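Local coordinates for TRAP dicarboxylate transporter, DctP subunit (Anaerococcus prevoti, PDB 4N91), which binds alpha- and beta-D-glucuronate in its ligand pocket and probably serves as the extracytoplasmic solute-binding subunit of a TRAP transporter, at residues Trp106-Leu111 with Asp326-Tyr331; Ser194-Gly199 with Gly208-Ala213. All blocks are in the same frame, centred on the assembly; numbering follows the deposited sequence.

Contact 1: Trp106-Leu111 with Asp326-Tyr331; sequences WEIFNL and DAIQKY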
loop_
_atom_site.group_PDB
_atom_site.type_symbol
_atom_site.label_atom_id
_atom_site.label_comp_id
_atom_site.label_asym_id
_atom_site.label_seq_id
_atom_site.Cartn_x
_atom_site.Cartn_y
_atom_site.Cartn_z
ATOM N N TRP A 106 -6.395 10.521 4.885
ATOM C CA TRP A 106 -5.518 9.362 4.608
ATOM C C TRP A 106 -4.093 9.799 4.245
ATOM O O TRP A 106 -3.149 9.003 4.304
ATOM C CB TRP A 106 -6.062 8.472 3.501
ATOM C CG TRP A 106 -7.374 7.817 3.762
ATOM C CD1 TRP A 106 -8.603 8.294 3.404
ATOM C CD2 TRP A 106 -7.607 6.546 4.376
ATOM N NE1 TRP A 106 -9.577 7.412 3.765
ATOM C CE2 TRP A 106 -9.004 6.337 4.378
ATOM C CE3 TRP A 106 -6.778 5.565 4.926
ATOM C CZ2 TRP A 106 -9.587 5.186 4.898
ATOM C CZ3 TRP A 106 -7.361 4.432 5.455
ATOM C CH2 TRP A 106 -8.745 4.251 5.432
ATOM N N GLU A 107 -3.942 11.066 3.871
ATOM C CA GLU A 107 -2.645 11.649 3.515
ATOM C C GLU A 107 -1.581 11.370 4.538
ATOM O O GLU A 107 -0.408 11.359 4.204
ATOM C CB GLU A 107 -2.754 13.181 3.465
ATOM C CG GLU A 107 -3.316 13.721 2.220
ATOM C CD GLU A 107 -3.599 15.204 2.311
ATOM O OE1 GLU A 107 -3.744 15.776 3.446
ATOM O OE2 GLU A 107 -3.710 15.796 1.224
ATOM N N ILE A 108 -1.976 11.233 5.798
ATOM C CA ILE A 108 -0.997 11.084 6.877
ATOM C C ILE A 108 0.030 9.972 6.609
ATOM O O ILE A 108 1.242 10.177 6.782
ATOM C CB ILE A 108 -1.696 10.899 8.259
ATOM C CG1 ILE A 108 -0.676 10.818 9.394
ATOM C CG2 ILE A 108 -2.597 9.667 8.299
ATOM C CD1 ILE A 108 0.092 12.055 9.610
ATOM N N PHE A 109 -0.444 8.808 6.187
ATOM C CA PHE A 109 0.473 7.670 5.989
ATOM C C PHE A 109 1.183 7.685 4.628
ATOM O O PHE A 109 1.965 6.784 4.333
ATOM C CB PHE A 109 -0.234 6.332 6.172
ATOM C CG PHE A 109 -0.932 6.182 7.486
ATOM C CD1 PHE A 109 -0.288 6.471 8.678
ATOM C CD2 PHE A 109 -2.243 5.750 7.536
ATOM C CE1 PHE A 109 -0.953 6.324 9.875
ATOM C CE2 PHE A 109 -2.902 5.611 8.746
ATOM C CZ PHE A 109 -2.263 5.914 9.900
ATOM N N ASN A 110 0.908 8.688 3.809
ATOM C CA ASN A 110 1.610 8.867 2.527
ATOM C C ASN A 110 2.793 9.826 2.608
ATOM O O ASN A 110 3.497 10.032 1.618
ATOM C CB ASN A 110 0.637 9.348 1.453
ATOM C CG ASN A 110 -0.431 8.319 1.160
ATOM O OD1 ASN A 110 -0.190 7.121 1.325
ATOM N ND2 ASN A 110 -1.620 8.773 0.784
ATOM N N LEU A 111 3.038 10.394 3.785
ATOM C CA LEU A 111 4.149 11.325 3.950
ATOM C C LEU A 111 5.480 10.590 3.793
ATOM O O LEU A 111 5.674 9.543 4.379
ATOM C CB LEU A 111 4.094 11.988 5.329
ATOM C CG LEU A 111 2.888 12.898 5.578
ATOM C CD1 LEU A 111 2.888 13.418 7.021
ATOM C CD2 LEU A 111 2.906 14.045 4.586
ATOM N N ASP A 326 1.955 13.896 15.646
ATOM C CA ASP A 326 2.551 13.914 16.995
ATOM C C ASP A 326 2.643 12.514 17.583
ATOM O O ASP A 326 3.661 12.143 18.180
ATOM C CB ASP A 326 1.743 14.779 17.958
ATOM C CG ASP A 326 1.756 16.246 17.593
ATOM O OD1 ASP A 326 2.672 16.694 16.872
ATOM O OD2 ASP A 326 0.831 16.949 18.035
ATOM N N ALA A 327 1.571 11.748 17.430
ATOM C CA ALA A 327 1.507 10.417 18.000
ATOM C C ALA A 327 2.518 9.513 17.315
ATOM O O ALA A 327 3.167 8.694 17.955
ATOM C CB ALA A 327 0.095 9.856 17.874
ATOM N N ILE A 328 2.648 9.667 16.002
ATOM C CA ILE A 328 3.630 8.896 15.233
ATOM C C ILE A 328 5.045 9.206 15.716
ATOM O O ILE A 328 5.884 8.306 15.850
ATOM C CB ILE A 328 3.472 9.175 13.737
ATOM C CG1 ILE A 328 2.178 8.529 13.245
ATOM C CG2 ILE A 328 4.675 8.666 12.948
ATOM C CD1 ILE A 328 1.772 8.950 11.860
ATOM N N GLN A 329 5.311 10.474 16.008
ATOM C CA GLN A 329 6.626 10.837 16.516
ATOM C C GLN A 329 6.956 10.143 17.829
ATOM O O GLN A 329 8.114 9.800 18.076
ATOM C CB GLN A 329 6.790 12.349 16.671
ATOM C CG GLN A 329 6.698 13.107 15.347
ATOM C CD GLN A 329 7.554 12.507 14.232
ATOM O OE1 GLN A 329 8.658 12.021 14.462
ATOM N NE2 GLN A 329 7.042 12.541 13.021
ATOM N N LYS A 330 5.962 9.920 18.678
ATOM C CA LYS A 330 6.241 9.234 19.926
ATOM C C LYS A 330 6.691 7.807 19.629
ATOM O O LYS A 330 7.613 7.286 20.256
ATOM C CB LYS A 330 5.025 9.256 20.857
ATOM C CG LYS A 330 4.784 10.618 21.496
ATOM C CD LYS A 330 3.529 10.637 22.358
ATOM C CE LYS A 330 3.639 9.684 23.541
ATOM N NZ LYS A 330 2.500 9.851 24.495
ATOM N N TYR A 331 6.047 7.171 18.663
ATOM C CA TYR A 331 6.453 5.834 18.284
ATOM C C TYR A 331 7.830 5.851 17.635
ATOM O O TYR A 331 8.610 4.915 17.813
ATOM C CB TYR A 331 5.437 5.183 17.363
ATOM C CG TYR A 331 4.274 4.593 18.108
ATOM C CD1 TYR A 331 4.435 3.446 18.876
ATOM C CD2 TYR A 331 3.015 5.172 18.039
ATOM C CE1 TYR A 331 3.377 2.893 19.545
ATOM C CE2 TYR A 331 1.955 4.626 18.702
ATOM C CZ TYR A 331 2.142 3.483 19.457
ATOM O OH TYR A 331 1.079 2.940 20.130
#

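Contact 2: Ser194-Gly199 with Gly208-Ala213; sequences SPMGFG and GIIDGA. With BDP (beta-D-glucopyranuronic acid), chain C.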
loop_
_atom_site.group_PDB
_atom_site.type_symbol
_atom_site.label_atom_id
_atom_site.label_comp_id
_atom_site.label_asym_id
_atom_site.label_seq_id
_atom_site.Cartn_x
_atom_site.Cartn_y
_atom_site.Cartn_z
ATOM N N SER A 194 4.381 9.718 -13.576
ATOM C CA SER A 194 3.420 9.143 -14.488
ATOM C C SER A 194 2.505 8.245 -13.703
ATOM O O SER A 194 2.784 7.075 -13.529
ATOM C CB SER A 194 4.108 8.295 -15.567
ATOM O OG SER A 194 4.762 9.124 -16.487
ATOM N N PRO A 195 1.382 8.787 -13.236
ATOM C CA PRO A 195 0.467 7.952 -12.430
ATOM C C PRO A 195 -0.300 6.959 -13.290
ATOM O O PRO A 195 -0.795 7.341 -14.348
ATOM C CB PRO A 195 -0.506 8.954 -11.815
ATOM C CG PRO A 195 -0.043 10.300 -12.264
ATOM C CD PRO A 195 0.964 10.187 -13.310
HETATM N N MSE A 196 -0.379 5.708 -12.852
HETATM C CA MSE A 196 -1.134 4.683 -13.577
HETATM C C MSE A 196 -1.321 3.493 -12.658
HETATM O O MSE A 196 -0.628 3.363 -11.640
HETATM C CB MSE A 196 -0.390 4.231 -14.836
HETATM C CG MSE A 196 0.905 3.514 -14.515
HETATM SE SE MSE A 196 1.984 3.084 -16.096
HETATM C CE MSE A 196 2.524 4.843 -16.572
ATOM N N GLY A 197 -2.254 2.621 -13.015
ATOM C CA GLY A 197 -2.521 1.441 -12.227
ATOM C C GLY A 197 -1.419 0.399 -12.262
ATOM O O GLY A 197 -0.658 0.316 -13.204
ATOM N N PHE A 198 -1.355 -0.390 -11.204
ATOM C CA PHE A 198 -0.227 -1.293 -10.965
ATOM C C PHE A 198 -0.070 -2.296 -12.103
ATOM O O PHE A 198 1.040 -2.600 -12.528
ATOM C CB PHE A 198 -0.471 -1.983 -9.638
ATOM C CG PHE A 198 0.711 -2.744 -9.079
ATOM C CD1 PHE A 198 1.983 -2.201 -9.087
ATOM C CD2 PHE A 198 0.521 -3.970 -8.484
ATOM C CE1 PHE A 198 3.051 -2.883 -8.542
ATOM C CE2 PHE A 198 1.598 -4.663 -7.932
ATOM C CZ PHE A 198 2.843 -4.118 -7.953
ATOM N N GLY A 199 -1.187 -2.839 -12.588
ATOM C CA GLY A 199 -1.152 -3.774 -13.690
ATOM C C GLY A 199 -0.606 -3.290 -15.015
ATOM O O GLY A 199 -0.278 -4.105 -15.891
ATOM N N GLY A 208 9.079 1.496 -22.803
ATOM C CA GLY A 208 9.866 2.696 -22.630
ATOM C C GLY A 208 9.031 3.943 -22.401
ATOM O O GLY A 208 9.559 5.040 -22.413
ATOM N N ILE A 209 7.740 3.773 -22.144
ATOM C CA ILE A 209 6.850 4.881 -21.811
ATOM C C ILE A 209 7.238 5.528 -20.480
ATOM O O ILE A 209 7.061 6.728 -20.286
ATOM C CB ILE A 209 5.407 4.349 -21.789
ATOM C CG1 ILE A 209 4.892 4.299 -23.226
ATOM C CG2 ILE A 209 4.520 5.163 -20.922
ATOM C CD1 ILE A 209 3.604 3.519 -23.347
ATOM N N ILE A 210 7.781 4.718 -19.576
ATOM C CA ILE A 210 8.356 5.206 -18.323
ATOM C C ILE A 210 9.781 4.675 -18.204
ATOM O O ILE A 210 10.110 3.653 -18.797
ATOM C CB ILE A 210 7.544 4.761 -17.091
ATOM C CG1 ILE A 210 7.230 3.275 -17.158
ATOM C CG2 ILE A 210 6.284 5.600 -16.992
ATOM C CD1 ILE A 210 6.524 2.731 -15.943
ATOM N N ASP A 211 10.585 5.374 -17.411
ATOM C CA ASP A 211 11.981 5.057 -17.181
ATOM C C ASP A 211 12.234 4.239 -15.921
ATOM O O ASP A 211 13.340 3.743 -15.706
ATOM C CB ASP A 211 12.761 6.365 -17.099
ATOM C CG ASP A 211 12.669 7.159 -18.393
ATOM O OD1 ASP A 211 13.091 6.618 -19.448
ATOM O OD2 ASP A 211 12.155 8.288 -18.350
ATOM N N GLY A 212 11.206 4.096 -15.096
ATOM C CA GLY A 212 11.348 3.470 -13.806
ATOM C C GLY A 212 10.077 3.622 -13.007
ATOM O O GLY A 212 9.061 4.123 -13.492
ATOM N N ALA A 213 10.132 3.165 -11.769
ATOM C CA ALA A 213 8.978 3.177 -10.898
ATOM C C ALA A 213 9.510 3.137 -9.466
ATOM O O ALA A 213 10.718 3.320 -9.224
ATOM C CB ALA A 213 8.048 1.992 -11.198
HETATM C C1 BDP C . 2.136 -2.470 -3.907
HETATM C C2 BDP C . 0.940 -2.369 -3.077
HETATM C C3 BDP C . -0.290 -2.348 -3.936
HETATM C C4 BDP C . -0.264 -1.250 -4.853
HETATM C C5 BDP C . 0.977 -1.312 -5.655
HETATM C C6 BDP C . 1.146 -0.065 -6.560
HETATM O O2 BDP C . 0.905 -3.704 -2.433
HETATM O O3 BDP C . -1.487 -2.284 -3.092
HETATM O O4 BDP C . -1.336 -1.166 -5.643
HETATM O O5 BDP C . 2.161 -1.343 -4.783
HETATM O O6A BDP C . 0.193 0.161 -7.338
HETATM O O1 BDP C . 3.267 -2.204 -3.040
HETATM O O6B BDP C . 2.268 0.485 -6.630
HETATM O O HOH W 1 4.949 8.343 -19.108
#

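Contact 1: Trp106-Leu111 with Asp326-Tyr331
The C-terminal helix 322-334 of this TRAP solute-binding protein packs here against the loop between helices 96-99 and 118-125. The tie is wholly apolar and buried. I328 of the helix reaches toward I108 of the loop, and the two meet tip to tip. The closest pair is I108 CG1 and I328 CD1, 3.9 Å apart. I108 CD1 lies a little farther from the same methyl, I328 CD1, at 4.2 Å. In I108 the CG1 branch is anti to the backbone N (chi1 -177°), which carries its ethyl arm out to the helix. I328 has an extended arm (chi2 169°), and its terminal methyl alone makes the contact. No hydrogen bond crosses between the two segments. Neighbouring helices add to the packing: I134 of helix 128-135 touches I108, and V124 of helix 118-125 touches I328. Y331 adds a polar tie farther along, where its OH is hydrogen-bonded to D127. F109 joins from the loop side, its CE1 at 4.3 Å from I328 CD1, an oblique approach to the ring. One face of that ring is covered from within the loop, with I108 CG2 lying 3.8 Å above its plane, over the centre.

Contact 2: Ser194-Gly199 with Gly208-Ala213
I210 and M196 meet beside the connection from strand 192-195 to strand 212-215. Helix 201-207 makes that connection, and strand 212-215 belongs to another sheet than strand 192-195. The side chains of I210 and M196 cross obliquely. M196 is a selenomethionine, and its chain bends at the selenium (chi3 70°), which turns CE toward I210. CE then rests 3.9 Å from I210 CG2. The same methyl, I210 CG2, also takes S194 CB at 3.7 Å, so a single branch of I210 serves both partners. S194 OG is bridged to the other segment by a water, which lies 2.7 Å from S194 OG and donates to I209 O at 2.9 Å. No direct hydrogen bond joins the segments.

F198 looks to the ligand instead. With chi1 at -168°, CG stands opposite the backbone N, and this brings the ring to beta-D-glucuronate with one face against the sugar. The sugar's C5 sits 3.6 Å above the ring plane, over the centre, in a CH-pi contact. The carboxylate reaches back to the root of the side chain, with BDP O6A 3.2 Å from F198 CB. Replacing F198 by an alanine removes the ring, which would probably leave the sugar's C5 without its apolar cover and the ligand freer to shift in the pocket.

G208 ends helix 201-207 in a Schellman motif with positive phi. A204 of that helix touches both M196 and I210, and L205 also touches I210. On the strand 173-176 side, R175 is hydrogen-bonded to M196 O and to the ligand, and its side chain is touched by F198 and I210.

Contact 1 and contact 2 are separate parts of one chain. Their centres lie 27 Å apart, and their nearest atoms about 13 Å apart. Contact 2 falls within the sequence that runs between the two segments of contact 1. Only contact 2 holds a residue of the glucuronate pocket, F198. Contact 1 stands farther off: the side chain of F109 is about 13 Å from either anomer of the ligand and about 10 Å from the side chains of the binding residues R154 and D242. Contact 2 borders the pocket: F198 lines it, while the packing of M196 and S194 on I210 lies farther from the sugar. Contact 1 joins the C-terminal helix to the body of the protein.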